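Local coordinates for acyl-ACP thioesterase (Bacteroides thetaiotaomicron, PDB 2ESS), which probably releases fatty acids by hydrolysing the thioester that joins them to acyl carrier protein, and binds calcium, at residues 31-34 with 35-39. Numbering follows the deposited sequence.
Sequences LGNH and LLNCA
Asn37 ND2 gives a hydrogen to a water 2.9 Å away and a weak bond to Glu16 OE1 of the second subunit. It projects from the hot-dog helix 28-45, the long helix wrapped by the antiparallel sheet of the N-terminal hot-dog domain. The same water lies in the plane of the His34 ring, 2.8 Å from His34 ND1. Asn37 OD1 takes a bond from another water, 2.8 Å away, which also donates to Asn33 OD1 and so ties together amides one turn apart whose planes stand 80° from each other. Asn33 ND2 has its firm partner across the dimer interface, the same Glu16 OE1. The CB of Asn33 starts out away from Asn37, but CG anti to the backbone N (chi1 -176°) brings the amide back beside that of Asn37, whose CG packs 3.3 Å from Asn33 O. An alanine in place of Asn37 is likely to leave both bridging waters without one of their anchors and Glu16 of the second subunit without its weak second donor. On the sheet-facing side, Leu31 and Leu35 rest on Ile67, while Leu36 meets Leu62 and Trp114. The i to i+4 backbone bonds continue through the turn, among them Leu36 N to Gly32 O (172° at the hydrogen). Between the two leucines facing Ile67, Leu31 CD1 approaches Leu35 CD2 to 4.1 Å.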
ATOM      1  N   LEU A  31       5.144  -2.679  -6.687  1.00 32.85           N
ATOM      2  CA  LEU A  31       6.201  -2.355  -7.658  1.00 35.77           C
ATOM      3  C   LEU A  31       5.791  -1.177  -8.535  1.00 34.77           C
ATOM      4  O   LEU A  31       6.571  -0.269  -8.717  1.00 31.41           O
ATOM      5  CB  LEU A  31       6.551  -3.524  -8.557  1.00 35.05           C
ATOM      6  CG  LEU A  31       7.642  -3.283  -9.602  1.00 39.04           C
ATOM      7  CD1 LEU A  31       8.965  -2.764  -8.982  1.00 34.89           C
ATOM      8  CD2 LEU A  31       7.862  -4.572 -10.400  1.00 35.16           C
ATOM      9  N   GLY A  32       4.591  -1.233  -9.105  1.00 34.73           N
ATOM     10  CA  GLY A  32       4.009  -0.090  -9.845  1.00 34.12           C
ATOM     11  C   GLY A  32       4.061   1.208  -9.038  1.00 35.48           C
ATOM     12  O   GLY A  32       4.512   2.228  -9.546  1.00 34.50           O
ATOM     13  N   ASN A  33       3.651   1.147  -7.775  1.00 35.49           N
ATOM     14  CA  ASN A  33       3.735   2.293  -6.839  1.00 35.20           C
ATOM     15  C   ASN A  33       5.167   2.854  -6.781  1.00 34.17           C
ATOM     16  O   ASN A  33       5.374   4.075  -6.969  1.00 34.44           O
ATOM     17  CB  ASN A  33       3.237   1.935  -5.427  1.00 36.59           C
ATOM     18  CG  ASN A  33       3.225   3.170  -4.467  1.00 40.46           C
ATOM     19  OD1 ASN A  33       2.597   4.161  -4.758  1.00 46.43           O
ATOM     20  ND2 ASN A  33       3.968   3.104  -3.387  1.00 50.99           N
ATOM     21  N   HIS A  34       6.153   1.980  -6.577  1.00 33.34           N
ATOM     22  CA  HIS A  34       7.554   2.420  -6.547  1.00 32.84           C
ATOM     23  C   HIS A  34       7.999   3.074  -7.877  1.00 32.46           C
ATOM     24  O   HIS A  34       8.663   4.122  -7.877  1.00 35.54           O
ATOM     25  CB  HIS A  34       8.476   1.256  -6.187  1.00 32.15           C
ATOM     26  CG  HIS A  34       8.355   0.825  -4.749  1.00 33.49           C
ATOM     27  ND1 HIS A  34       8.312   1.723  -3.710  1.00 49.83           N
ATOM     28  CD2 HIS A  34       8.305  -0.401  -4.184  1.00 49.53           C
ATOM     29  CE1 HIS A  34       8.232   1.071  -2.564  1.00 48.74           C
ATOM     30  NE2 HIS A  34       8.235  -0.221  -2.823  1.00 43.15           N
ATOM     31  N   LEU A  35       7.686   2.434  -8.994  1.00 33.77           N
ATOM     32  CA  LEU A  35       8.053   2.974 -10.328  1.00 31.07           C
ATOM     33  C   LEU A  35       7.478   4.369 -10.511  1.00 31.50           C
ATOM     34  O   LEU A  35       8.202   5.288 -10.847  1.00 33.21           O
ATOM     35  CB  LEU A  35       7.613   2.035 -11.459  1.00 31.92           C
ATOM     36  CG  LEU A  35       8.146   0.589 -11.412  1.00 29.84           C
ATOM     37  CD1 LEU A  35       7.553  -0.222 -12.587  1.00 30.95           C
ATOM     38  CD2 LEU A  35       9.697   0.490 -11.365  1.00 32.73           C
ATOM     39  N   LEU A  36       6.175   4.549 -10.267  1.00 31.15           N
ATOM     40  CA  LEU A  36       5.529   5.841 -10.472  1.00 33.38           C
ATOM     41  C   LEU A  36       6.040   6.916  -9.515  1.00 32.49           C
ATOM     42  O   LEU A  36       6.264   8.048  -9.916  1.00 32.26           O
ATOM     43  CB  LEU A  36       4.002   5.683 -10.405  1.00 35.53           C
ATOM     44  CG  LEU A  36       3.430   4.718 -11.460  1.00 37.85           C
ATOM     45  CD1 LEU A  36       1.864   4.654 -11.415  1.00 35.57           C
ATOM     46  CD2 LEU A  36       3.924   5.107 -12.868  1.00 39.38           C
ATOM     47  N   ASN A  37       6.278   6.558  -8.259  1.00 33.03           N
ATOM     48  CA  ASN A  37       6.893   7.493  -7.313  1.00 33.01           C
ATOM     49  C   ASN A  37       8.295   7.877  -7.762  1.00 34.38           C
ATOM     50  O   ASN A  37       8.707   9.033  -7.572  1.00 37.88           O
ATOM     51  CB  ASN A  37       6.980   6.891  -5.901  1.00 32.69           C
ATOM     52  CG  ASN A  37       5.617   6.846  -5.180  1.00 39.78           C
ATOM     53  OD1 ASN A  37       4.729   7.626  -5.460  1.00 40.43           O
ATOM     54  ND2 ASN A  37       5.487   5.938  -4.221  1.00 37.46           N
ATOM     55  N   CYS A  38       9.045   6.922  -8.317  1.00 31.52           N
ATOM     56  CA  CYS A  38      10.434   7.202  -8.759  1.00 29.74           C
ATOM     57  C   CYS A  38      10.486   8.178  -9.969  1.00 31.70           C
ATOM     58  O   CYS A  38      11.342   9.084 -10.045  1.00 33.13           O
ATOM     59  CB  CYS A  38      11.226   5.912  -9.073  1.00 30.30           C
ATOM     60  SG  CYS A  38      11.669   5.015  -7.580  1.00 37.89           S
ATOM     61  N   ALA A  39       9.522   8.005 -10.852  1.00 30.89           N
ATOM     62  CA  ALA A  39       9.327   8.857 -11.979  1.00 33.57           C
ATOM     63  C   ALA A  39       9.118  10.295 -11.507  1.00 34.15           C
ATOM     64  O   ALA A  39       9.716  11.226 -12.026  1.00 32.43           O
ATOM     65  CB  ALA A  39       8.105   8.366 -12.766  1.00 32.68           C
TER
HETATM   66  O   HOH W   1       2.335   6.884  -4.249  1.00 36.06           O
HETATM   67  O   HOH W   2       7.850   4.504  -3.393  1.00 37.04           O